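Local structure of extracellular invertase (5XH8) at residues Leu73-Asp78 / Gly595-Trp600; Ala30-Pro35 / Gly368-Pro373; Phe54-Leu59 / Ser66-Asp71; Thr334-Pro339 / Ala419-Ala424; Glu453-Leu458 / Val546-Leu551. The protein probably hydrolyses terminal beta-fructofuranosyl units of sucrose-like sugars and, with high transfructosylation activity, transfers fructose to form fructooligosaccharides such as 1-kestose. All coordinates share one frame; numbering follows the deposited sequence.

Contact 1. Residues Leu73-Asp78 / Gly595-Trp600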
# COMPACT_ATOMS: atom_id res chain seq x y z
N LEU A 73 -31.67 21.30 -7.74
CA LEU A 73 -31.45 20.28 -8.77
C LEU A 73 -31.79 20.78 -10.19
O LEU A 73 -32.26 20.03 -11.05
CB LEU A 73 -32.16 18.95 -8.44
CG LEU A 73 -31.57 17.70 -9.11
CD1 LEU A 73 -30.15 17.38 -8.61
CD2 LEU A 73 -32.48 16.49 -8.95
N ALA A 74 -31.46 22.05 -10.41
CA ALA A 74 -31.60 22.69 -11.73
C ALA A 74 -30.40 23.53 -12.03
O ALA A 74 -29.78 23.38 -13.10
CB ALA A 74 -32.86 23.54 -11.76
N THR A 75 -30.05 24.41 -11.09
CA THR A 75 -28.94 25.32 -11.22
C THR A 75 -27.84 25.00 -10.21
O THR A 75 -28.09 24.41 -9.15
CB THR A 75 -29.40 26.76 -10.97
OG1 THR A 75 -29.84 26.87 -9.60
CG2 THR A 75 -30.53 27.16 -11.93
N TYR A 76 -26.63 25.44 -10.52
CA TYR A 76 -25.42 25.06 -9.78
C TYR A 76 -24.56 26.26 -9.42
O TYR A 76 -24.57 27.28 -10.13
CB TYR A 76 -24.60 24.04 -10.59
CG TYR A 76 -25.41 22.84 -10.95
CD1 TYR A 76 -26.21 22.84 -12.09
CD2 TYR A 76 -25.44 21.70 -10.13
CE1 TYR A 76 -26.99 21.75 -12.43
CE2 TYR A 76 -26.22 20.60 -10.47
CZ TYR A 76 -26.99 20.63 -11.62
OH TYR A 76 -27.76 19.54 -11.99
N GLN A 77 -23.80 26.11 -8.34
CA GLN A 77 -22.78 27.06 -7.91
C GLN A 77 -21.45 26.32 -7.80
O GLN A 77 -21.34 25.32 -7.07
CB GLN A 77 -23.11 27.63 -6.51
CG GLN A 77 -24.07 28.80 -6.49
CD GLN A 77 -25.47 28.49 -7.00
OE1 GLN A 77 -26.08 27.44 -6.68
NE2 GLN A 77 -26.01 29.43 -7.79
N ASP A 78 -20.42 26.85 -8.43
CA ASP A 78 -19.08 26.28 -8.32
C ASP A 78 -18.57 26.33 -6.88
O ASP A 78 -18.83 27.28 -6.17
CB ASP A 78 -18.10 27.04 -9.19
CG ASP A 78 -18.37 26.84 -10.66
OD1 ASP A 78 -18.28 25.67 -11.12
OD2 ASP A 78 -18.73 27.84 -11.32
N GLY A 595 -35.02 28.36 -25.63
CA GLY A 595 -34.25 29.13 -24.66
C GLY A 595 -33.60 28.33 -23.54
O GLY A 595 -32.52 28.69 -23.08
N LEU A 596 -34.26 27.26 -23.10
CA LEU A 596 -33.82 26.46 -21.92
C LEU A 596 -33.62 27.40 -20.74
O LEU A 596 -34.46 28.25 -20.49
CB LEU A 596 -32.58 25.62 -22.25
CG LEU A 596 -32.64 24.78 -23.52
CD1 LEU A 596 -31.36 23.98 -23.67
CD2 LEU A 596 -33.87 23.87 -23.56
N TYR A 597 -32.52 27.28 -20.01
CA TYR A 597 -32.23 28.20 -18.91
C TYR A 597 -30.75 28.15 -18.63
O TYR A 597 -30.05 27.29 -19.16
CB TYR A 597 -33.03 27.80 -17.65
CG TYR A 597 -32.54 26.49 -17.01
CD1 TYR A 597 -32.85 25.25 -17.58
CD2 TYR A 597 -31.76 26.50 -15.86
CE1 TYR A 597 -32.38 24.06 -17.02
CE2 TYR A 597 -31.29 25.32 -15.29
CZ TYR A 597 -31.60 24.09 -15.87
OH TYR A 597 -31.15 22.91 -15.30
N ASP A 598 -30.28 29.06 -17.78
CA ASP A 598 -28.88 29.14 -17.37
C ASP A 598 -28.66 28.28 -16.10
O ASP A 598 -29.05 28.65 -15.00
CB ASP A 598 -28.52 30.60 -17.11
CG ASP A 598 -27.07 30.80 -16.76
OD1 ASP A 598 -26.24 29.86 -16.84
OD2 ASP A 598 -26.75 31.96 -16.40
N ALA A 599 -28.00 27.14 -16.27
CA ALA A 599 -27.70 26.25 -15.15
C ALA A 599 -26.59 26.78 -14.25
O ALA A 599 -26.40 26.24 -13.16
CB ALA A 599 -27.38 24.85 -15.64
N TRP A 600 -25.88 27.82 -14.70
CA TRP A 600 -24.78 28.43 -13.97
C TRP A 600 -24.99 29.94 -13.80
O TRP A 600 -24.18 30.73 -14.28
CB TRP A 600 -23.44 28.13 -14.71
CG TRP A 600 -23.13 26.67 -14.75
CD1 TRP A 600 -23.43 25.79 -15.75
CD2 TRP A 600 -22.53 25.89 -13.70
NE1 TRP A 600 -23.03 24.52 -15.42
CE2 TRP A 600 -22.48 24.55 -14.16
CE3 TRP A 600 -22.04 26.19 -12.43
CZ2 TRP A 600 -21.95 23.51 -13.39
CZ3 TRP A 600 -21.50 25.15 -11.66
CH2 TRP A 600 -21.47 23.82 -12.15
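Y597 reaches A74 with its phenol, and W600 sets its indole against Y76 and D78. Y597 OH donates to A74 O at 2.6 Å, tilted 33° from the carbonyl plane. The carbonyl oxygen lies in the plane of the phenol ring, at its edge. Y597 CG sits between the backbone N and the carbonyl carbon (chi1 69°), which carries the phenol to A74. The same edge meets T75, with Y597 CE2 3.9 Å from T75 CG2. Next along the chain, Y76 N donates to A599 O at 2.8 Å. T75 CA adds a CA-H...O contact to A599 O at 3.3 Å. One oxygen is thus held by two neighbouring residues. Y76 CB lies over one face of W600, 3.6 Å from the centroid of the six-membered ring, in a CH-pi contact. The Y76 ring itself stands oblique to the indole. D78 crosses W600 at about a right angle, and D78 OD1 comes to 3.3 Å from W600 CZ3. The carboxylate and indole planes are only 11° apart.

The second shell fixes these groups. D598 OD1 accepts from W600 N in an Asx turn. W600 NE1 bonds H31 O, and Y76 OH bonds Y345. Two hydrogen bonds thus pin the loop after strand 585-594 to the propeller chain. R603 pairs with D78 OD1 and makes a cation-pi contact with W600, so charge and ring are coupled.

Contact 2. Residues Ala30-Pro35 / Gly368-Pro373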
# COMPACT_ATOMS: atom_id res chain seq x y z
N ALA A 30 -27.39 24.73 -20.11
CA ALA A 30 -28.24 24.04 -19.13
C ALA A 30 -27.64 22.70 -18.63
O ALA A 30 -28.36 21.87 -18.07
CB ALA A 30 -29.61 23.77 -19.73
N HIS A 31 -26.32 22.51 -18.81
CA HIS A 31 -25.64 21.26 -18.44
C HIS A 31 -24.52 21.50 -17.43
O HIS A 31 -23.96 22.59 -17.33
CB HIS A 31 -25.05 20.59 -19.69
CG HIS A 31 -26.04 19.81 -20.49
ND1 HIS A 31 -26.98 20.41 -21.30
CD2 HIS A 31 -26.24 18.48 -20.61
CE1 HIS A 31 -27.72 19.48 -21.87
NE2 HIS A 31 -27.28 18.30 -21.47
N VAL A 32 -24.18 20.44 -16.68
CA VAL A 32 -23.05 20.49 -15.74
C VAL A 32 -21.73 20.25 -16.47
O VAL A 32 -21.49 19.19 -17.04
CB VAL A 32 -23.22 19.45 -14.58
CG1 VAL A 32 -21.95 19.35 -13.72
CG2 VAL A 32 -24.40 19.83 -13.73
N LEU A 33 -20.87 21.27 -16.42
CA LEU A 33 -19.52 21.17 -16.91
C LEU A 33 -18.70 22.26 -16.20
O LEU A 33 -19.27 23.23 -15.72
CB LEU A 33 -19.49 21.31 -18.46
CG LEU A 33 -19.60 22.67 -19.14
CD1 LEU A 33 -19.44 22.49 -20.65
CD2 LEU A 33 -20.92 23.39 -18.82
N PRO A 34 -17.37 22.11 -16.14
CA PRO A 34 -16.56 23.10 -15.41
C PRO A 34 -16.56 24.48 -16.09
O PRO A 34 -17.04 24.61 -17.23
CB PRO A 34 -15.15 22.48 -15.41
CG PRO A 34 -15.17 21.51 -16.55
CD PRO A 34 -16.56 21.02 -16.67
N PRO A 35 -16.02 25.50 -15.40
CA PRO A 35 -15.93 26.83 -16.00
C PRO A 35 -15.15 26.84 -17.31
O PRO A 35 -15.50 27.58 -18.22
CB PRO A 35 -15.24 27.67 -14.92
CG PRO A 35 -15.60 26.97 -13.65
CD PRO A 35 -15.53 25.51 -14.01
N GLY A 368 -15.89 18.02 -23.10
CA GLY A 368 -16.83 17.21 -22.38
C GLY A 368 -17.93 17.94 -21.62
O GLY A 368 -17.86 19.15 -21.34
N THR A 369 -18.94 17.16 -21.25
CA THR A 369 -19.99 17.63 -20.37
C THR A 369 -20.56 16.43 -19.64
O THR A 369 -20.33 15.29 -20.06
CB THR A 369 -21.11 18.33 -21.17
OG1 THR A 369 -22.05 18.93 -20.28
CG2 THR A 369 -21.83 17.35 -22.08
N LEU A 370 -21.28 16.69 -18.54
CA LEU A 370 -22.20 15.70 -18.01
C LEU A 370 -23.52 15.90 -18.72
O LEU A 370 -23.85 17.02 -19.16
CB LEU A 370 -22.41 15.88 -16.50
CG LEU A 370 -21.18 15.80 -15.60
CD1 LEU A 370 -21.60 15.68 -14.13
CD2 LEU A 370 -20.28 14.65 -16.00
N LEU A 371 -24.28 14.82 -18.83
CA LEU A 371 -25.66 14.91 -19.32
C LEU A 371 -26.60 15.42 -18.22
O LEU A 371 -26.20 15.62 -17.05
CB LEU A 371 -26.10 13.57 -19.87
CG LEU A 371 -25.20 13.04 -21.00
CD1 LEU A 371 -25.76 11.73 -21.54
CD2 LEU A 371 -25.08 14.06 -22.13
N LEU A 372 -27.85 15.71 -18.59
CA LEU A 372 -28.83 16.20 -17.65
C LEU A 372 -29.00 15.17 -16.49
O LEU A 372 -28.95 13.97 -16.73
CB LEU A 372 -30.20 16.38 -18.33
CG LEU A 372 -30.31 17.33 -19.53
CD1 LEU A 372 -31.65 17.10 -20.20
CD2 LEU A 372 -30.09 18.76 -19.08
N PRO A 373 -29.20 15.65 -15.26
CA PRO A 373 -29.45 14.69 -14.18
C PRO A 373 -30.68 13.88 -14.52
O PRO A 373 -31.68 14.45 -15.00
CB PRO A 373 -29.71 15.59 -12.97
CG PRO A 373 -30.08 16.93 -13.53
CD PRO A 373 -29.30 17.04 -14.80
O HOH W 1 -25.96 18.28 -16.49
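A30 touches the second segment through its carbonyl, with A30 O 3.7 Å from L372 CD2. The same methyl lies over one face of the H31 ring, offset toward the rim, in a CH-pi contact 3.9 Å from the centroid. H31 turns its edge to the strand: H31 CD2 is 3.2 Å from L370 O, which lies in the ring plane. H31 CB is 3.5 Å from T369 OG1, which gives its proton to L370 O. Both ring nitrogens are satisfied from the C-terminal part of the chain, ND1 by D547 and NE2 by E552. These bonds should fix the rotation of the ring. Two carboxylate partners are consistent with a doubly protonated H31. V32 makes the direct backbone link. V32 O accepts from L370 N at 2.9 Å, and the bond is nearly straight (164°). One water accepts from V32 N and donates to L371 O. With CG1 anti to the backbone N (chi1 171°), V32 sets this methyl 3.7 Å from L370 CD1. L33 follows with a lighter touch, L33 CD1 lying 3.8 Å from G368 O.

The loop 30-35 leads into strand 37-47, which runs parallel to strand 366-385 in the same sheet. This joining of early and late strands is consistent with ring closure in the five-bladed beta-propeller of family GH32.

Contact 3. Residues Phe54-Leu59 / Ser66-Asp71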
# COMPACT_ATOMS: atom_id res chain seq x y z
N PHE A 54 -27.17 19.55 -2.37
CA PHE A 54 -26.69 18.44 -3.13
C PHE A 54 -25.39 18.82 -3.84
O PHE A 54 -25.35 19.78 -4.62
CB PHE A 54 -27.73 17.98 -4.13
CG PHE A 54 -27.38 16.71 -4.82
CD1 PHE A 54 -27.12 15.55 -4.08
CD2 PHE A 54 -27.28 16.65 -6.19
CE1 PHE A 54 -26.80 14.35 -4.71
CE2 PHE A 54 -26.95 15.47 -6.83
CZ PHE A 54 -26.70 14.31 -6.09
N HIS A 55 -24.35 18.04 -3.57
CA HIS A 55 -23.02 18.25 -4.13
C HIS A 55 -22.85 17.30 -5.29
O HIS A 55 -23.12 16.12 -5.14
CB HIS A 55 -21.94 17.95 -3.10
CG HIS A 55 -21.89 18.94 -1.99
ND1 HIS A 55 -20.74 19.63 -1.67
CD2 HIS A 55 -22.85 19.38 -1.15
CE1 HIS A 55 -20.99 20.45 -0.67
NE2 HIS A 55 -22.26 20.31 -0.33
N VAL A 56 -22.41 17.84 -6.44
CA VAL A 56 -21.98 17.05 -7.59
C VAL A 56 -20.45 17.15 -7.75
O VAL A 56 -19.85 18.18 -7.43
CB VAL A 56 -22.69 17.44 -8.92
CG1 VAL A 56 -24.20 17.29 -8.82
CG2 VAL A 56 -22.34 18.86 -9.33
N GLY A 57 -19.82 16.10 -8.26
CA GLY A 57 -18.37 16.06 -8.44
C GLY A 57 -18.05 15.47 -9.79
O GLY A 57 -18.89 14.82 -10.41
N PHE A 58 -16.83 15.71 -10.25
CA PHE A 58 -16.36 15.18 -11.54
C PHE A 58 -14.85 15.33 -11.65
O PHE A 58 -14.28 16.28 -11.12
CB PHE A 58 -17.06 15.85 -12.74
CG PHE A 58 -17.20 17.33 -12.60
CD1 PHE A 58 -16.15 18.18 -12.91
CD2 PHE A 58 -18.38 17.88 -12.12
CE1 PHE A 58 -16.27 19.56 -12.74
CE2 PHE A 58 -18.51 19.24 -11.96
CZ PHE A 58 -17.46 20.09 -12.26
N LEU A 59 -14.20 14.38 -12.32
CA LEU A 59 -12.79 14.53 -12.69
C LEU A 59 -12.64 15.76 -13.56
O LEU A 59 -13.52 16.07 -14.36
CB LEU A 59 -12.29 13.30 -13.45
CG LEU A 59 -12.32 11.95 -12.71
CD1 LEU A 59 -11.50 10.94 -13.47
CD2 LEU A 59 -11.82 12.08 -11.28
N SER A 66 -13.26 18.08 -9.15
CA SER A 66 -13.91 19.36 -8.88
C SER A 66 -15.37 19.13 -8.50
O SER A 66 -15.91 18.03 -8.68
CB SER A 66 -13.80 20.30 -10.10
OG SER A 66 -12.47 20.74 -10.23
N SER A 67 -16.01 20.18 -7.99
CA SER A 67 -17.34 20.07 -7.42
C SER A 67 -18.16 21.36 -7.51
O SER A 67 -17.64 22.46 -7.66
CB SER A 67 -17.23 19.60 -5.95
OG SER A 67 -18.48 19.25 -5.42
N ALA A 68 -19.47 21.18 -7.45
CA ALA A 68 -20.44 22.27 -7.37
C ALA A 68 -21.64 21.83 -6.52
O ALA A 68 -21.83 20.62 -6.30
CB ALA A 68 -20.92 22.65 -8.77
N THR A 69 -22.43 22.79 -6.05
CA THR A 69 -23.63 22.51 -5.28
C THR A 69 -24.87 22.98 -6.01
O THR A 69 -24.81 23.87 -6.88
CB THR A 69 -23.59 23.19 -3.90
OG1 THR A 69 -23.45 24.60 -4.06
CG2 THR A 69 -22.42 22.65 -3.04
N THR A 70 -26.00 22.36 -5.66
CA THR A 70 -27.30 22.81 -6.12
C THR A 70 -28.30 22.78 -4.96
O THR A 70 -28.30 21.82 -4.15
CB THR A 70 -27.80 21.99 -7.30
OG1 THR A 70 -29.09 22.47 -7.69
CG2 THR A 70 -27.90 20.50 -6.98
N ASP A 71 -29.15 23.81 -4.88
CA ASP A 71 -30.24 23.83 -3.90
C ASP A 71 -31.57 23.54 -4.53
O ASP A 71 -32.58 23.53 -3.82
CB ASP A 71 -30.27 25.14 -3.09
CG ASP A 71 -30.64 26.36 -3.93
OD1 ASP A 71 -31.44 26.26 -4.86
OD2 ASP A 71 -30.10 27.43 -3.64
O HOH W 2 -18.21 19.04 -2.64
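F54-F58 and S66-T70 pair as the two arms of an antiparallel beta hairpin, part of a blade of the GH32 beta-propeller. The strand directions are 156° apart, and the axes approach to 4.7 Å. F54 with T70, V56 with A68, and F58 with S66 are hydrogen-bonded pairs. Each makes two backbone bonds. H55 with T69 and G57 with S67 are the non-hydrogen-bonded pairs between them. There, CA-H...O contacts fill in, such as G57 CA to S66 O at 3.2 Å.

The side chains divide between two faces. On the face of H55 and T69, T69 CG2 sits over the centre of the imidazole, 3.5 Å from the ring centroid. T69 carries CG2 anti to the carbonyl carbon (OG1 chi1 58°), which turns this methyl onto the ring. Y46 of strand 37-47 also stacks with H55. On the face of F54, V56 and F58 the packing is largely apolar. T70 CG2 meets the F54 ring at its edge and is 3.8 Å from F54 CB. V56 CG2 is 4.1 Å from A68 CB. F58 CE1 is 3.7 Å from S66 CB, and S66 O lies over the centre of the F58 ring. The two hydroxyls on this face have outside partners: S66 OG bonds G82 O, and T70 OG1 bonds T75 O.

S67 OG also reaches the backbone of the opposite strand. A water bonded to H55 ND1 donates to S67 OG. S67 OG in turn donates to V56 O at 2.7 Å, from the face of that carbonyl opposite to the one approached by A68 N.

Contact 4. Residues Thr334-Pro339 / Ala419-Ala424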
# COMPACT_ATOMS: atom_id res chain seq x y z
N THR A 334 -37.37 19.05 -1.04
CA THR A 334 -38.29 19.83 -0.22
C THR A 334 -39.02 20.89 -1.05
O THR A 334 -40.23 21.06 -0.90
CB THR A 334 -37.55 20.47 0.97
OG1 THR A 334 -37.03 19.43 1.79
CG2 THR A 334 -38.49 21.35 1.83
N LYS A 335 -38.32 21.57 -1.96
CA LYS A 335 -38.99 22.54 -2.84
C LYS A 335 -39.92 21.89 -3.85
O LYS A 335 -40.97 22.43 -4.15
CB LYS A 335 -37.98 23.42 -3.59
CG LYS A 335 -37.18 24.34 -2.68
CD LYS A 335 -35.97 24.88 -3.41
CE LYS A 335 -34.96 25.42 -2.44
NZ LYS A 335 -33.85 26.06 -3.16
N SER A 336 -39.54 20.76 -4.41
CA SER A 336 -40.31 20.18 -5.50
C SER A 336 -41.31 19.13 -5.02
O SER A 336 -42.06 18.60 -5.82
CB SER A 336 -39.36 19.53 -6.50
OG SER A 336 -38.71 18.43 -5.89
N GLY A 337 -41.27 18.80 -3.74
CA GLY A 337 -42.08 17.75 -3.17
C GLY A 337 -41.72 16.35 -3.62
O GLY A 337 -42.56 15.47 -3.54
N ALA A 338 -40.47 16.11 -4.06
CA ALA A 338 -40.10 14.77 -4.54
C ALA A 338 -39.98 13.77 -3.39
O ALA A 338 -39.61 14.15 -2.29
CB ALA A 338 -38.77 14.83 -5.28
N PRO A 339 -40.23 12.48 -3.65
CA PRO A 339 -39.85 11.47 -2.68
C PRO A 339 -38.32 11.23 -2.79
O PRO A 339 -37.63 11.93 -3.56
CB PRO A 339 -40.64 10.26 -3.13
CG PRO A 339 -40.67 10.39 -4.61
CD PRO A 339 -40.73 11.87 -4.90
N ALA A 419 -34.47 14.65 -14.48
CA ALA A 419 -34.90 15.02 -13.13
C ALA A 419 -35.92 16.15 -13.17
O ALA A 419 -35.79 17.11 -13.97
CB ALA A 419 -33.71 15.41 -12.28
N ARG A 420 -36.93 16.05 -12.30
CA ARG A 420 -38.15 16.83 -12.48
C ARG A 420 -37.92 18.33 -12.53
O ARG A 420 -38.46 19.00 -13.43
CB ARG A 420 -39.24 16.46 -11.47
CG ARG A 420 -38.97 16.83 -10.01
CD ARG A 420 -39.88 16.04 -9.07
NE ARG A 420 -39.69 14.60 -9.26
CZ ARG A 420 -40.43 13.64 -8.69
NH1 ARG A 420 -41.40 13.94 -7.83
NH2 ARG A 420 -40.17 12.38 -8.98
N GLU A 421 -37.07 18.84 -11.64
CA GLU A 421 -36.83 20.27 -11.53
C GLU A 421 -36.03 20.82 -12.72
O GLU A 421 -36.25 21.96 -13.16
CB GLU A 421 -36.11 20.61 -10.24
CG GLU A 421 -36.80 20.10 -8.98
CD GLU A 421 -36.26 18.77 -8.46
OE1 GLU A 421 -35.83 17.91 -9.27
OE2 GLU A 421 -36.30 18.56 -7.23
N THR A 422 -35.11 20.00 -13.22
CA THR A 422 -34.36 20.33 -14.42
C THR A 422 -35.28 20.34 -15.66
O THR A 422 -35.15 21.23 -16.50
CB THR A 422 -33.18 19.37 -14.62
OG1 THR A 422 -32.22 19.64 -13.61
CG2 THR A 422 -32.53 19.55 -15.99
N LYS A 423 -36.16 19.35 -15.79
CA LYS A 423 -37.09 19.34 -16.90
C LYS A 423 -37.97 20.61 -16.92
O LYS A 423 -38.16 21.23 -17.99
CB LYS A 423 -37.95 18.08 -16.91
CG LYS A 423 -38.85 18.00 -18.13
CD LYS A 423 -39.63 16.71 -18.20
CE LYS A 423 -40.37 16.61 -19.53
NZ LYS A 423 -41.35 15.50 -19.43
N ALA A 424 -38.49 21.00 -15.75
CA ALA A 424 -39.33 22.20 -15.66
C ALA A 424 -38.53 23.45 -16.04
O ALA A 424 -39.05 24.33 -16.74
CB ALA A 424 -39.91 22.36 -14.25
O HOH W 3 -42.76 16.53 -7.10
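S336 and E421 form the tight part of this small contact, and R420 lies along its looser side. S336 OG donates to E421 OE2 at 2.8 Å. The hydroxyl comes from above the carboxylate, 51° out of its plane. P332 O of helix 331-336 is a second acceptor for S336 OG, so the two compete for one proton. The carbon atoms close in as well, with S336 CB 3.6 Å from E421 CG. The E421 chain is bent at its second torsion (chi2 96°), which folds the carboxylate back toward the serine. E421 OE1 makes a salt bridge to R341, so the carboxylate is held at both oxygens.

The R420 guanidinium is placed differently. A338 CB lies over one of its faces, 3.6 Å above the plane and toward the rim. P339 CD is 3.6 Å from R420 NH1, and A338 CA is equally near that nitrogen. These are plain van der Waals touches. The R420 chain turns at its third torsion (chi3 58°) before the flat group meets A338. R420 NH2 pairs with E375 of strand 366-385. A water in the guanidinium plane accepts from R420 NH1 at 3.0 Å.

No backbone hydrogen bond links the segments, and the closest CA atoms, S336 CA and E421 CA, are 7.0 Å apart. Side chains thus join the end of helix 331-336, in the family 32 N-terminal region, to helix 420-426, which opens the C-terminal part. The R341 pairing would probably favour the ionised carboxylate of E421, while E375 offsets the charge of R420 at this partly exposed surface.

Contact 5. Residues Glu453-Leu458 / Val546-Leu551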
# COMPACT_ATOMS: atom_id res chain seq x y z
N GLU A 453 -32.98 29.84 -32.14
CA GLU A 453 -31.66 29.52 -31.59
C GLU A 453 -31.51 28.03 -31.30
O GLU A 453 -32.50 27.29 -31.31
CB GLU A 453 -31.32 30.38 -30.36
CG GLU A 453 -32.22 30.14 -29.16
CD GLU A 453 -31.78 30.89 -27.91
OE1 GLU A 453 -30.67 31.50 -27.88
OE2 GLU A 453 -32.55 30.87 -26.94
N LYS A 454 -30.27 27.62 -31.04
CA LYS A 454 -29.94 26.21 -30.91
C LYS A 454 -30.07 25.70 -29.43
O LYS A 454 -29.24 24.92 -28.95
CB LYS A 454 -28.54 25.98 -31.46
CG LYS A 454 -28.35 26.42 -32.91
CD LYS A 454 -26.95 26.12 -33.42
CE LYS A 454 -26.77 26.68 -34.84
NZ LYS A 454 -25.39 26.45 -35.35
N PHE A 455 -31.12 26.15 -28.75
CA PHE A 455 -31.38 25.84 -27.35
C PHE A 455 -32.89 25.61 -27.28
O PHE A 455 -33.66 26.56 -27.27
CB PHE A 455 -30.95 27.00 -26.45
CG PHE A 455 -29.48 27.35 -26.55
CD1 PHE A 455 -29.03 28.29 -27.49
CD2 PHE A 455 -28.54 26.77 -25.70
CE1 PHE A 455 -27.68 28.63 -27.58
CE2 PHE A 455 -27.20 27.11 -25.78
CZ PHE A 455 -26.77 28.04 -26.73
N PHE A 456 -33.32 24.36 -27.33
CA PHE A 456 -34.74 24.05 -27.31
C PHE A 456 -35.03 22.64 -26.87
O PHE A 456 -34.17 21.78 -26.94
CB PHE A 456 -35.38 24.26 -28.72
CG PHE A 456 -34.80 23.37 -29.81
CD1 PHE A 456 -35.35 22.13 -30.09
CD2 PHE A 456 -33.72 23.80 -30.56
CE1 PHE A 456 -34.82 21.33 -31.07
CE2 PHE A 456 -33.17 23.00 -31.55
CZ PHE A 456 -33.72 21.76 -31.81
N VAL A 457 -36.28 22.44 -26.45
CA VAL A 457 -36.85 21.10 -26.26
C VAL A 457 -37.94 20.90 -27.31
O VAL A 457 -38.75 21.80 -27.51
CB VAL A 457 -37.54 20.93 -24.88
CG1 VAL A 457 -38.07 19.50 -24.73
CG2 VAL A 457 -36.58 21.30 -23.75
N LEU A 458 -37.94 19.74 -27.95
CA LEU A 458 -38.98 19.34 -28.90
C LEU A 458 -39.61 18.06 -28.38
O LEU A 458 -38.90 17.08 -28.17
CB LEU A 458 -38.38 19.06 -30.29
CG LEU A 458 -39.39 18.66 -31.39
CD1 LEU A 458 -38.83 18.97 -32.76
CD2 LEU A 458 -39.80 17.19 -31.34
N VAL A 546 -31.93 19.96 -27.14
CA VAL A 546 -30.77 20.45 -27.85
C VAL A 546 -30.24 21.63 -27.06
O VAL A 546 -30.90 22.65 -26.94
CB VAL A 546 -31.13 20.85 -29.29
CG1 VAL A 546 -29.95 21.53 -30.00
CG2 VAL A 546 -31.56 19.62 -30.07
N ASP A 547 -29.03 21.47 -26.52
CA ASP A 547 -28.38 22.53 -25.75
C ASP A 547 -27.07 22.88 -26.45
O ASP A 547 -25.97 22.41 -26.09
CB ASP A 547 -28.19 22.06 -24.29
CG ASP A 547 -27.73 23.15 -23.39
OD1 ASP A 547 -27.52 24.30 -23.83
OD2 ASP A 547 -27.57 22.84 -22.19
N ASN A 548 -27.23 23.71 -27.49
CA ASN A 548 -26.17 24.11 -28.41
C ASN A 548 -25.64 22.92 -29.21
O ASN A 548 -26.18 22.64 -30.28
CB ASN A 548 -25.09 24.95 -27.70
CG ASN A 548 -24.49 26.02 -28.62
OD1 ASN A 548 -24.80 26.07 -29.80
ND2 ASN A 548 -23.64 26.85 -28.06
N SER A 549 -24.59 22.24 -28.74
CA SER A 549 -24.09 21.03 -29.39
C SER A 549 -24.45 19.74 -28.66
O SER A 549 -24.15 18.66 -29.15
CB SER A 549 -22.56 21.08 -29.54
OG SER A 549 -21.90 21.08 -28.29
N VAL A 550 -25.06 19.82 -27.48
CA VAL A 550 -25.42 18.62 -26.75
C VAL A 550 -26.83 18.20 -27.13
O VAL A 550 -27.76 18.92 -26.84
CB VAL A 550 -25.34 18.84 -25.22
CG1 VAL A 550 -25.67 17.54 -24.49
CG2 VAL A 550 -23.97 19.34 -24.84
N LEU A 551 -26.97 17.03 -27.75
CA LEU A 551 -28.27 16.45 -28.05
C LEU A 551 -28.55 15.28 -27.11
O LEU A 551 -27.77 14.34 -27.05
CB LEU A 551 -28.34 15.95 -29.52
CG LEU A 551 -29.59 15.13 -29.90
CD1 LEU A 551 -30.90 15.91 -29.73
CD2 LEU A 551 -29.45 14.62 -31.32
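F455 and F456 meet V546, D547 and N548 where strand 455-463 pairs with the end of strand 534-547. The backbone bonds come first. F456 N donates to V546 O at 3.0 Å, and V546 N returns to F456 O at 2.9 Å. This is a hydrogen-bonded antiparallel pair. F455 with D547 is the non-hydrogen-bonded pair beside it, and F455 CA approaches V546 O at 3.3 Å in a CA-H...O contact. One step further, N548 N donates to K454 O at 2.8 Å. It does so from a type II' turn running from D547 to V550, with N548 at positive phi (64°).

The aromatic contacts come second. F456 CG lies between the backbone N and the carbonyl carbon (chi1 61°), which lays the ring along V546. V546 CB stands over one face of the F456 ring, 3.9 Å from the centroid, and V546 CG2 reaches F456 CZ at 3.5 Å. The F455 ring has N548 CA over one face, toward the rim. F455 CE2 is 3.6 Å from N548 CB. R29 makes a cation-pi contact with F455.

The polar groups come last. D547 OD1 sits at the F455 edge, near the ring plane, 3.3 Å from F455 CD2. The D547 carboxylate has partners outside the segments: OD1 accepts from R29 N, and OD2 from A30 N as well as H31. N548 ND2 bonds R27 O. The extended K454 chain carries NZ to S567 OG, Y569 O and a glycerol, probably from the crystallisation liquor.

The contact thus has two sides. Its apolar V546 face belongs to the core of the C-terminal sandwich. Its buried acid accepts bonds from the 29-31 chain, tying that chain to this domain.

In the fold
Contacts 2, 3 and 5 are largely buried, contact 1 is partly buried, and contact 4 lies at the surface. Contacts 1, 2 and 3 all reach the same mixed sheet, and strand 65-70 of contact 3 neighbours strand 77-78 of contact 1. Contacts 3 and 5 use regular antiparallel pairing, one in the propeller and one in the C-terminal domain, and they do not touch. Contact 2 mixes one backbone bond with apolar and water-mediated links. Contact 4 relies on polar and charged side chains. H31, W600 and D547 connect contacts 1, 2 and 5 through hydrogen bonds. D71 and K335 join contacts 3 and 4 by a salt bridge.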